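Local coordinates for centrosomal protein of 104 kDa (Homo sapiens, PDB 5LPI) that is required for ciliogenesis and for structural integrity at the ciliary tip, at residues 9-21 with 28-40. Residues are numbered along the deposited sequence; the frame is centred on the assembly and turned at random.
Sequences LDNLCIFCGERSE and LDLHYWKHCLMLT. With ZN (zinc ion), chain G.
Phe15, in the loop before helix 27-35, packs between Tyr32 of that helix and Leu39 of the strand that follows. Its CB lies against Cys36 SG and Leu39 CD2, with Met38 CB a little further off. Phe15 CG is 3.7 Å from Leu39 CD2, and CD1 meets the same methyl. Leu39 CD2 lies over one face, 4.0 Å from the centroid of the Phe15 ring and 22° off its normal, a CH-pi contact. Phe15 CD2 meets Leu39 CD1 and, at 3.7 Å, Tyr32 CE1; CE2 meets CE1 and CZ of Tyr32. This edge is turned toward the tyrosine face: the Phe15 and Tyr32 planes stand at 82° with centroids 5.4 Å apart, an offset edge-to-face stack. Phe15 reaches this position with CG anti to its carbonyl carbon (chi1 -56°), while Ile14 CG1 lies over the opposite ring face. Replacing Phe15 by an alanine would probably open a gap between Tyr32 and Leu39 and leave the tyrosine face without its aromatic partner.

Beside this apolar layer lies the first zinc site of the array, a zinc finger with three cysteines and one histidine: the CxxC pair Cys13 and Cys16 comes from the loop, His31 from the helix and Cys36 from five residues further along the chain. His31 NE2 binds zinc at 2.1 Å, and its ring presents its edge to both loop sulfurs. Backbone N-H groups also reach the thiolates: Cys16 N donates almost straight to Cys13 SG, Glu18 N to Cys16 SG, and Met38 N to Cys36 SG, bonds that would be expected to temper the sulfur charge. Cys13 SG also meets the edge of Tyr32, 3.9 Å from CE1. Met38 CG rests 3.5 Å from Phe15 O, and Met123 of helix 115-123 touches both Met38 and Cys16.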
loop_
_atom_site.group_PDB
_atom_site.type_symbol
_atom_site.label_atom_id
_atom_site.label_comp_id
_atom_site.label_asym_id
_atom_site.label_seq_id
_atom_site.Cartn_x
_atom_site.Cartn_y
_atom_site.Cartn_z
ATOM N N LEU A 9 20.809 9.811 0.145
ATOM C CA LEU A 9 19.389 9.915 0.467
ATOM C C LEU A 9 18.705 11.095 -0.219
ATOM O O LEU A 9 17.549 11.386 0.105
ATOM C CB LEU A 9 19.200 10.024 1.983
ATOM C CG LEU A 9 19.785 8.885 2.821
ATOM C CD1 LEU A 9 19.575 9.142 4.305
ATOM C CD2 LEU A 9 19.178 7.550 2.411
ATOM N N ASP A 10 19.375 11.762 -1.155
ATOM C CA ASP A 10 18.851 12.946 -1.819
ATOM C C ASP A 10 18.443 12.631 -3.254
ATOM O O ASP A 10 19.010 11.745 -3.904
ATOM C CB ASP A 10 19.885 14.079 -1.804
ATOM C CG ASP A 10 20.201 14.562 -0.398
ATOM O OD1 ASP A 10 19.552 14.087 0.560
ATOM O OD2 ASP A 10 21.101 15.416 -0.247
ATOM N N ASN A 11 17.444 13.380 -3.739
ATOM C CA ASN A 11 16.855 13.178 -5.067
ATOM C C ASN A 11 16.320 11.757 -5.242
ATOM O O ASN A 11 16.247 11.244 -6.362
ATOM C CB ASN A 11 17.853 13.517 -6.178
ATOM C CG ASN A 11 18.271 14.972 -6.157
ATOM O OD1 ASN A 11 17.476 15.853 -5.825
ATOM N ND2 ASN A 11 19.526 15.235 -6.505
ATOM N N LEU A 12 15.918 11.121 -4.141
ATOM C CA LEU A 12 15.483 9.732 -4.168
ATOM C C LEU A 12 14.106 9.589 -3.533
ATOM O O LEU A 12 13.875 10.077 -2.424
ATOM C CB LEU A 12 16.482 8.834 -3.434
ATOM C CG LEU A 12 15.977 7.437 -3.068
ATOM C CD1 LEU A 12 16.069 6.490 -4.260
ATOM C CD2 LEU A 12 16.758 6.897 -1.863
ATOM N N CYS A 13 13.206 8.891 -4.217
ATOM C CA CYS A 13 11.965 8.433 -3.592
ATOM C C CYS A 13 12.250 7.113 -2.877
ATOM O O CYS A 13 12.456 6.087 -3.526
ATOM C CB CYS A 13 10.863 8.232 -4.623
ATOM S SG CYS A 13 9.323 7.570 -3.903
ATOM N N ILE A 14 12.226 7.130 -1.543
ATOM C CA ILE A 14 12.493 5.909 -0.791
ATOM C C ILE A 14 11.410 4.852 -0.952
ATOM O O ILE A 14 11.631 3.697 -0.570
ATOM C CB ILE A 14 12.674 6.217 0.706
ATOM C CG1 ILE A 14 11.379 6.766 1.294
ATOM C CG2 ILE A 14 13.807 7.218 0.914
ATOM C CD1 ILE A 14 11.415 6.873 2.784
ATOM N N PHE A 15 10.251 5.198 -1.514
ATOM C CA PHE A 15 9.182 4.215 -1.657
ATOM C C PHE A 15 9.319 3.395 -2.926
ATOM O O PHE A 15 9.277 2.164 -2.873
ATOM C CB PHE A 15 7.822 4.909 -1.610
ATOM C CG PHE A 15 7.642 5.707 -0.377
ATOM C CD1 PHE A 15 7.497 5.068 0.839
ATOM C CD2 PHE A 15 7.689 7.089 -0.414
ATOM C CE1 PHE A 15 7.362 5.793 2.000
ATOM C CE2 PHE A 15 7.550 7.826 0.744
ATOM C CZ PHE A 15 7.389 7.179 1.955
ATOM N N CYS A 16 9.478 4.050 -4.072
ATOM C CA CYS A 16 9.632 3.307 -5.311
ATOM C C CYS A 16 11.080 3.212 -5.775
ATOM O O CYS A 16 11.360 2.479 -6.735
ATOM C CB CYS A 16 8.775 3.925 -6.420
ATOM S SG CYS A 16 9.371 5.501 -7.036
ATOM N N GLY A 17 12.000 3.912 -5.117
ATOM C CA GLY A 17 13.407 3.837 -5.468
ATOM C C GLY A 17 13.848 4.777 -6.570
ATOM O O GLY A 17 15.055 4.967 -6.746
ATOM N N GLU A 18 12.915 5.374 -7.312
ATOM C CA GLU A 18 13.282 6.230 -8.432
ATOM C C GLU A 18 14.143 7.393 -7.965
ATOM O O GLU A 18 13.952 7.938 -6.873
ATOM C CB GLU A 18 12.031 6.776 -9.126
ATOM C CG GLU A 18 11.412 5.849 -10.155
ATOM C CD GLU A 18 10.303 6.526 -10.946
ATOM O OE1 GLU A 18 10.268 7.780 -10.984
ATOM O OE2 GLU A 18 9.463 5.802 -11.524
ATOM N N ARG A 19 15.099 7.768 -8.808
ATOM C CA ARG A 19 15.893 8.970 -8.629
ATOM C C ARG A 19 15.640 9.898 -9.809
ATOM O O ARG A 19 15.444 9.439 -10.937
ATOM C CB ARG A 19 17.391 8.636 -8.530
ATOM C CG ARG A 19 17.828 8.106 -7.178
ATOM C CD ARG A 19 19.325 7.752 -7.172
ATOM N NE ARG A 19 19.700 7.038 -5.952
ATOM C CZ ARG A 19 19.973 7.635 -4.796
ATOM N NH1 ARG A 19 19.921 8.957 -4.699
ATOM N NH2 ARG A 19 20.293 6.913 -3.732
ATOM N N SER A 20 15.640 11.200 -9.548
ATOM C CA SER A 20 15.442 12.184 -10.606
ATOM C C SER A 20 15.870 13.547 -10.091
ATOM O O SER A 20 15.734 13.850 -8.901
ATOM C CB SER A 20 13.980 12.226 -11.077
ATOM O OG SER A 20 13.754 13.267 -12.015
ATOM N N GLU A 21 16.404 14.366 -11.002
ATOM C CA GLU A 21 16.764 15.729 -10.631
ATOM C C GLU A 21 15.542 16.506 -10.156
ATOM O O GLU A 21 15.639 17.313 -9.224
ATOM C CB GLU A 21 17.445 16.432 -11.812
ATOM C CG GLU A 21 16.544 16.755 -13.016
ATOM C CD GLU A 21 16.122 15.530 -13.820
ATOM O OE1 GLU A 21 16.551 14.403 -13.483
ATOM O OE2 GLU A 21 15.356 15.701 -14.796
ATOM N N LEU A 28 9.370 15.902 -4.657
ATOM C CA LEU A 28 8.982 14.636 -4.039
ATOM C C LEU A 28 7.555 14.690 -3.506
ATOM O O LEU A 28 6.812 13.706 -3.601
ATOM C CB LEU A 28 9.955 14.272 -2.909
ATOM C CG LEU A 28 11.260 13.558 -3.281
ATOM C CD1 LEU A 28 12.207 13.483 -2.092
ATOM C CD2 LEU A 28 10.978 12.156 -3.817
ATOM N N ASP A 29 7.153 15.824 -2.927
ATOM C CA ASP A 29 5.786 15.940 -2.427
ATOM C C ASP A 29 4.779 15.774 -3.555
ATOM O O ASP A 29 3.734 15.134 -3.379
ATOM C CB ASP A 29 5.590 17.280 -1.724
ATOM C CG ASP A 29 6.097 17.269 -0.297
ATOM O OD1 ASP A 29 5.728 16.353 0.475
ATOM O OD2 ASP A 29 6.871 18.182 0.052
ATOM N N LEU A 30 5.087 16.326 -4.724
ATOM C CA LEU A 30 4.201 16.164 -5.869
ATOM C C LEU A 30 4.250 14.732 -6.386
ATOM O O LEU A 30 3.219 14.168 -6.780
ATOM C CB LEU A 30 4.589 17.159 -6.960
ATOM C CG LEU A 30 3.754 17.216 -8.236
ATOM C CD1 LEU A 30 2.262 17.405 -7.923
ATOM C CD2 LEU A 30 4.263 18.363 -9.079
ATOM N N HIS A 31 5.449 14.142 -6.397
ATOM C CA HIS A 31 5.613 12.728 -6.709
ATOM C C HIS A 31 4.693 11.846 -5.867
ATOM O O HIS A 31 3.964 11.006 -6.406
ATOM C CB HIS A 31 7.088 12.332 -6.505
ATOM C CG HIS A 31 7.367 10.891 -6.792
ATOM N ND1 HIS A 31 7.291 10.360 -8.061
ATOM C CD2 HIS A 31 7.723 9.870 -5.976
ATOM C CE1 HIS A 31 7.591 9.074 -8.017
ATOM N NE2 HIS A 31 7.851 8.755 -6.764
ATOM N N TYR A 32 4.717 12.014 -4.539
ATOM C CA TYR A 32 3.883 11.175 -3.682
ATOM C C TYR A 32 2.405 11.430 -3.940
ATOM O O TYR A 32 1.587 10.504 -3.906
ATOM C CB TYR A 32 4.167 11.428 -2.204
ATOM C CG TYR A 32 5.623 11.415 -1.749
ATOM C CD1 TYR A 32 6.539 10.495 -2.249
ATOM C CD2 TYR A 32 6.063 12.323 -0.787
ATOM C CE1 TYR A 32 7.877 10.501 -1.807
ATOM C CE2 TYR A 32 7.385 12.332 -0.339
ATOM C CZ TYR A 32 8.287 11.416 -0.856
ATOM O OH TYR A 32 9.597 11.434 -0.413
ATOM N N TRP A 33 2.040 12.695 -4.154
ATOM C CA TRP A 33 0.633 13.062 -4.250
ATOM C C TRP A 33 -0.007 12.496 -5.513
ATOM O O TRP A 33 -1.189 12.128 -5.491
ATOM C CB TRP A 33 0.502 14.591 -4.209
ATOM C CG TRP A 33 -0.898 15.115 -4.293
ATOM C CD1 TRP A 33 -1.405 15.939 -5.260
ATOM C CD2 TRP A 33 -1.971 14.883 -3.362
ATOM N NE1 TRP A 33 -2.719 16.225 -4.987
ATOM C CE2 TRP A 33 -3.092 15.598 -3.831
ATOM C CE3 TRP A 33 -2.085 14.160 -2.171
ATOM C CZ2 TRP A 33 -4.317 15.586 -3.169
ATOM C CZ3 TRP A 33 -3.298 14.156 -1.507
ATOM C CH2 TRP A 33 -4.400 14.869 -2.008
ATOM N N LYS A 34 0.750 12.388 -6.599
ATOM C CA LYS A 34 0.178 12.041 -7.898
ATOM C C LYS A 34 0.772 10.816 -8.585
ATOM O O LYS A 34 0.035 10.124 -9.291
ATOM C CB LYS A 34 0.310 13.222 -8.870
ATOM C CG LYS A 34 -0.607 14.396 -8.497
ATOM C CD LYS A 34 -0.550 15.488 -9.539
ATOM C CE LYS A 34 -1.584 16.583 -9.170
ATOM N NZ LYS A 34 -1.762 17.600 -10.236
ATOM N N HIS A 35 2.054 10.527 -8.412
ATOM C CA HIS A 35 2.735 9.666 -9.380
ATOM C C HIS A 35 3.306 8.373 -8.823
ATOM O O HIS A 35 3.300 7.374 -9.535
ATOM C CB HIS A 35 3.863 10.449 -10.054
ATOM C CG HIS A 35 3.384 11.674 -10.755
ATOM N ND1 HIS A 35 2.511 11.622 -11.817
ATOM C CD2 HIS A 35 3.635 12.987 -10.534
ATOM C CE1 HIS A 35 2.248 12.851 -12.230
ATOM N NE2 HIS A 35 2.918 13.698 -11.469
ATOM N N CYS A 36 3.828 8.358 -7.594
ATOM C CA CYS A 36 4.539 7.177 -7.101
ATOM C C CYS A 36 3.658 5.932 -7.138
ATOM O O CYS A 36 2.584 5.903 -6.533
ATOM C CB CYS A 36 5.041 7.410 -5.678
ATOM S SG CYS A 36 6.054 6.030 -5.023
ATOM N N LEU A 37 4.133 4.879 -7.823
ATOM C CA LEU A 37 3.334 3.661 -7.971
ATOM C C LEU A 37 3.176 2.892 -6.663
ATOM O O LEU A 37 2.285 2.045 -6.562
ATOM C CB LEU A 37 3.960 2.742 -9.032
ATOM C CG LEU A 37 4.002 3.310 -10.453
ATOM C CD1 LEU A 37 4.692 2.357 -11.404
ATOM C CD2 LEU A 37 2.604 3.636 -10.946
ATOM N N MET A 38 4.012 3.152 -5.666
ATOM C CA MET A 38 3.939 2.425 -4.406
ATOM C C MET A 38 2.976 3.057 -3.412
ATOM O O MET A 38 2.703 2.465 -2.353
ATOM C CB MET A 38 5.329 2.328 -3.781
ATOM C CG MET A 38 6.354 1.644 -4.680
ATOM S SD MET A 38 5.958 -0.102 -4.965
ATOM C CE MET A 38 5.974 -0.680 -3.267
ATOM N N LEU A 39 2.450 4.229 -3.727
ATOM C CA LEU A 39 1.592 4.965 -2.820
ATOM C C LEU A 39 0.207 5.122 -3.430
ATOM O O LEU A 39 0.007 4.965 -4.641
ATOM C CB LEU A 39 2.185 6.352 -2.512
ATOM C CG LEU A 39 3.661 6.393 -2.135
ATOM C CD1 LEU A 39 4.120 7.854 -1.974
ATOM C CD2 LEU A 39 3.946 5.593 -0.858
ATOM N N THR A 40 -0.747 5.441 -2.562
ATOM C CA THR A 40 -2.108 5.726 -2.973
ATOM C C THR A 40 -2.638 6.854 -2.098
ATOM O O THR A 40 -2.141 7.091 -0.996
ATOM C CB THR A 40 -2.988 4.465 -2.870
ATOM O OG1 THR A 40 -4.253 4.733 -3.456
ATOM C CG2 THR A 40 -3.213 4.063 -1.414
HETATM ZN ZN ZN G . 8.111 6.931 -5.693
HETATM O O HOH W 1 11.759 9.886 -0.497
#